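Local coordinates for protein polysaccharide deacetylase (Ammonifex degensii, PDB 4WCJ) that probably removes N-acetyl groups from poly-beta-1,6-N-acetyl-D-glucosamine as a zinc-binding family 4 carbohydrate esterase, at residues 94-100 with 118-124. Numbering follows the deposited sequence.
Sequences LVTFDDG and PFLFFVI. With ZN (zinc ion), chain B.
Phe121 runs its ring alongside the backbone of 97-100: CD1 lies 3.6 Å from Phe97 CB, and CZ reaches Gly100 CA at 3.3 Å. The first torsion sets CG anti to the backbone N (chi1 -162°), which brings the end of the ring close to segment 94-100, with the carbonyl O of Phe97 at its edge and in its plane. Val123 CG1 sits over the centre of one face. Cutting Phe121 back to an alanine would probably open a gap between Phe97 CB and Gly100, and Val123 CG1 would lose the ring beneath it. On the other side of the sheet Phe122 stands beside Asp98, pointing the same way, with ring and carboxylate almost perpendicular (88°); Asp98 OD1 comes to 3.3 Å from Phe122 CD2. Further along the same ring, the edge at CE2 meets Thr96 CB, while Leu120 CD2 lies over one face toward the rim. The two parallel strands belong to a beta-alpha-beta unit of the deacetylase's beta/alpha barrel, linked by helix 102-114, whose Val104 packs on both Phe97 and Phe121. Main-chain hydrogen bonds join them, among them Phe122 N to Phe97 O (2.8 Å) and Asp99 N to Phe122 O. At the C-terminal end of strand 91-99 Asp99 OD1 binds zinc at 2.2 Å, with His157 and His162 completing the protein ligands. Ile124 CD1 comes alongside that carboxylate, 4.0 Å from Asp99 OD1. Asp98 works from the second shell: its OD2 accepts a hydrogen bond from a zinc-bound water (2.8 Å) and also forms a salt bridge with Arg245.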
loop_
_atom_site.group_PDB
_atom_site.type_symbol
_atom_site.label_atom_id
_atom_site.label_comp_id
_atom_site.label_asym_id
_atom_site.label_seq_id
_atom_site.Cartn_x
_atom_site.Cartn_y
_atom_site.Cartn_z
ATOM N N LEU A 94 -8.524 -2.314 4.474
ATOM C CA LEU A 94 -8.034 -1.484 3.381
ATOM C C LEU A 94 -7.185 -2.317 2.424
ATOM O O LEU A 94 -6.250 -3.012 2.847
ATOM C CB LEU A 94 -7.213 -0.311 3.917
ATOM C CG LEU A 94 -6.549 0.592 2.872
ATOM C CD1 LEU A 94 -7.583 1.186 1.925
ATOM C CD2 LEU A 94 -5.760 1.697 3.542
ATOM N N VAL A 95 -7.514 -2.253 1.139
ATOM C CA VAL A 95 -6.718 -2.908 0.108
ATOM C C VAL A 95 -5.606 -1.975 -0.366
ATOM O O VAL A 95 -5.866 -0.818 -0.703
ATOM C CB VAL A 95 -7.590 -3.329 -1.100
ATOM C CG1 VAL A 95 -6.729 -3.932 -2.200
ATOM C CG2 VAL A 95 -8.671 -4.300 -0.658
ATOM N N THR A 96 -4.365 -2.462 -0.357
ATOM C CA THR A 96 -3.247 -1.693 -0.903
ATOM C C THR A 96 -2.369 -2.531 -1.838
ATOM O O THR A 96 -2.256 -3.761 -1.694
ATOM C CB THR A 96 -2.342 -1.085 0.215
ATOM O OG1 THR A 96 -1.466 -2.089 0.751
ATOM C CG2 THR A 96 -3.180 -0.458 1.320
ATOM N N PHE A 97 -1.743 -1.841 -2.787
ATOM C CA PHE A 97 -0.773 -2.430 -3.704
ATOM C C PHE A 97 0.532 -1.653 -3.670
ATOM O O PHE A 97 0.505 -0.420 -3.667
ATOM C CB PHE A 97 -1.302 -2.434 -5.141
ATOM C CG PHE A 97 -2.314 -3.500 -5.412
ATOM C CD1 PHE A 97 -3.615 -3.363 -4.979
ATOM C CD2 PHE A 97 -1.953 -4.644 -6.105
ATOM C CE1 PHE A 97 -4.549 -4.343 -5.236
ATOM C CE2 PHE A 97 -2.884 -5.631 -6.362
ATOM C CZ PHE A 97 -4.177 -5.484 -5.922
ATOM N N ASP A 98 1.658 -2.366 -3.669
ATOM C CA ASP A 98 2.994 -1.750 -3.743
ATOM C C ASP A 98 3.679 -1.948 -5.088
ATOM O O ASP A 98 3.669 -3.052 -5.607
ATOM C CB ASP A 98 3.925 -2.323 -2.670
ATOM C CG ASP A 98 3.644 -1.773 -1.290
ATOM O OD1 ASP A 98 2.661 -1.012 -1.126
ATOM O OD2 ASP A 98 4.406 -2.121 -0.365
ATOM N N ASP A 99 4.259 -0.856 -5.596
ATOM C CA ASP A 99 5.303 -0.760 -6.644
ATOM C C ASP A 99 4.834 -0.009 -7.896
ATOM O O ASP A 99 5.419 1.016 -8.262
ATOM C CB ASP A 99 5.863 -2.127 -7.061
ATOM C CG ASP A 99 6.676 -2.773 -5.956
ATOM O OD1 ASP A 99 6.882 -2.107 -4.934
ATOM O OD2 ASP A 99 7.087 -3.942 -6.107
ATOM N N GLY A 100 3.793 -0.514 -8.553
ATOM C CA GLY A 100 3.293 0.134 -9.750
ATOM C C GLY A 100 3.092 -0.836 -10.901
ATOM O O GLY A 100 2.961 -0.418 -12.056
ATOM N N PRO A 118 -12.417 0.370 -2.979
ATOM C CA PRO A 118 -11.322 1.342 -2.991
ATOM C C PRO A 118 -9.980 0.657 -2.748
ATOM O O PRO A 118 -9.945 -0.451 -2.214
ATOM C CB PRO A 118 -11.657 2.282 -1.827
ATOM C CG PRO A 118 -12.980 1.818 -1.275
ATOM C CD PRO A 118 -13.182 0.418 -1.725
ATOM N N PHE A 119 -8.892 1.303 -3.141
ATOM C CA PHE A 119 -7.574 0.775 -2.827
ATOM C C PHE A 119 -6.520 1.873 -2.843
ATOM O O PHE A 119 -6.679 2.903 -3.497
ATOM C CB PHE A 119 -7.197 -0.365 -3.791
ATOM C CG PHE A 119 -7.126 0.041 -5.246
ATOM C CD1 PHE A 119 -8.279 0.311 -5.970
ATOM C CD2 PHE A 119 -5.902 0.109 -5.896
ATOM C CE1 PHE A 119 -8.211 0.673 -7.300
ATOM C CE2 PHE A 119 -5.828 0.465 -7.229
ATOM C CZ PHE A 119 -6.982 0.739 -7.932
ATOM N N LEU A 120 -5.446 1.656 -2.091
ATOM C CA LEU A 120 -4.328 2.578 -2.068
ATOM C C LEU A 120 -3.191 1.972 -2.891
ATOM O O LEU A 120 -2.757 0.851 -2.631
ATOM C CB LEU A 120 -3.872 2.853 -0.629
ATOM C CG LEU A 120 -3.470 4.286 -0.254
ATOM C CD1 LEU A 120 -3.148 4.412 1.246
ATOM C CD2 LEU A 120 -2.318 4.787 -1.102
ATOM N N PHE A 121 -2.710 2.719 -3.878
ATOM C CA PHE A 121 -1.661 2.254 -4.784
ATOM C C PHE A 121 -0.372 3.017 -4.499
ATOM O O PHE A 121 -0.258 4.194 -4.882
ATOM C CB PHE A 121 -2.105 2.475 -6.234
ATOM C CG PHE A 121 -1.343 1.668 -7.261
ATOM C CD1 PHE A 121 -0.476 0.643 -6.889
ATOM C CD2 PHE A 121 -1.483 1.971 -8.618
ATOM C CE1 PHE A 121 0.215 -0.087 -7.858
ATOM C CE2 PHE A 121 -0.784 1.248 -9.581
ATOM C CZ PHE A 121 0.048 0.221 -9.203
ATOM N N PHE A 122 0.579 2.362 -3.835
ATOM C CA PHE A 122 1.861 2.981 -3.523
ATOM C C PHE A 122 2.828 2.802 -4.687
ATOM O O PHE A 122 3.324 1.707 -4.904
ATOM C CB PHE A 122 2.463 2.368 -2.257
ATOM C CG PHE A 122 1.646 2.593 -1.008
ATOM C CD1 PHE A 122 1.747 3.784 -0.301
ATOM C CD2 PHE A 122 0.795 1.605 -0.526
ATOM C CE1 PHE A 122 1.014 3.976 0.863
ATOM C CE2 PHE A 122 0.056 1.799 0.635
ATOM C CZ PHE A 122 0.169 2.984 1.327
ATOM N N VAL A 123 3.108 3.867 -5.428
ATOM C CA VAL A 123 3.959 3.726 -6.598
ATOM C C VAL A 123 5.384 4.244 -6.406
ATOM O O VAL A 123 5.629 5.204 -5.672
ATOM C CB VAL A 123 3.325 4.419 -7.824
ATOM C CG1 VAL A 123 1.909 3.881 -8.052
ATOM C CG2 VAL A 123 3.268 5.949 -7.665
ATOM N N ILE A 124 6.317 3.558 -7.049
ATOM C CA ILE A 124 7.689 4.018 -7.187
ATOM C C ILE A 124 7.668 5.064 -8.287
ATOM O O ILE A 124 7.726 4.738 -9.475
ATOM C CB ILE A 124 8.650 2.892 -7.547
ATOM C CG1 ILE A 124 8.473 1.717 -6.585
ATOM C CG2 ILE A 124 10.078 3.404 -7.506
ATOM C CD1 ILE A 124 9.124 0.461 -7.053
HETATM ZN ZN ZN B . 7.757 -2.448 -2.982
HETATM O O HOH W 1 -10.222 -1.179 0.519
HETATM O O HOH W 2 6.524 -3.651 -1.450
HETATM O O HOH W 3 8.029 -4.583 -3.610
#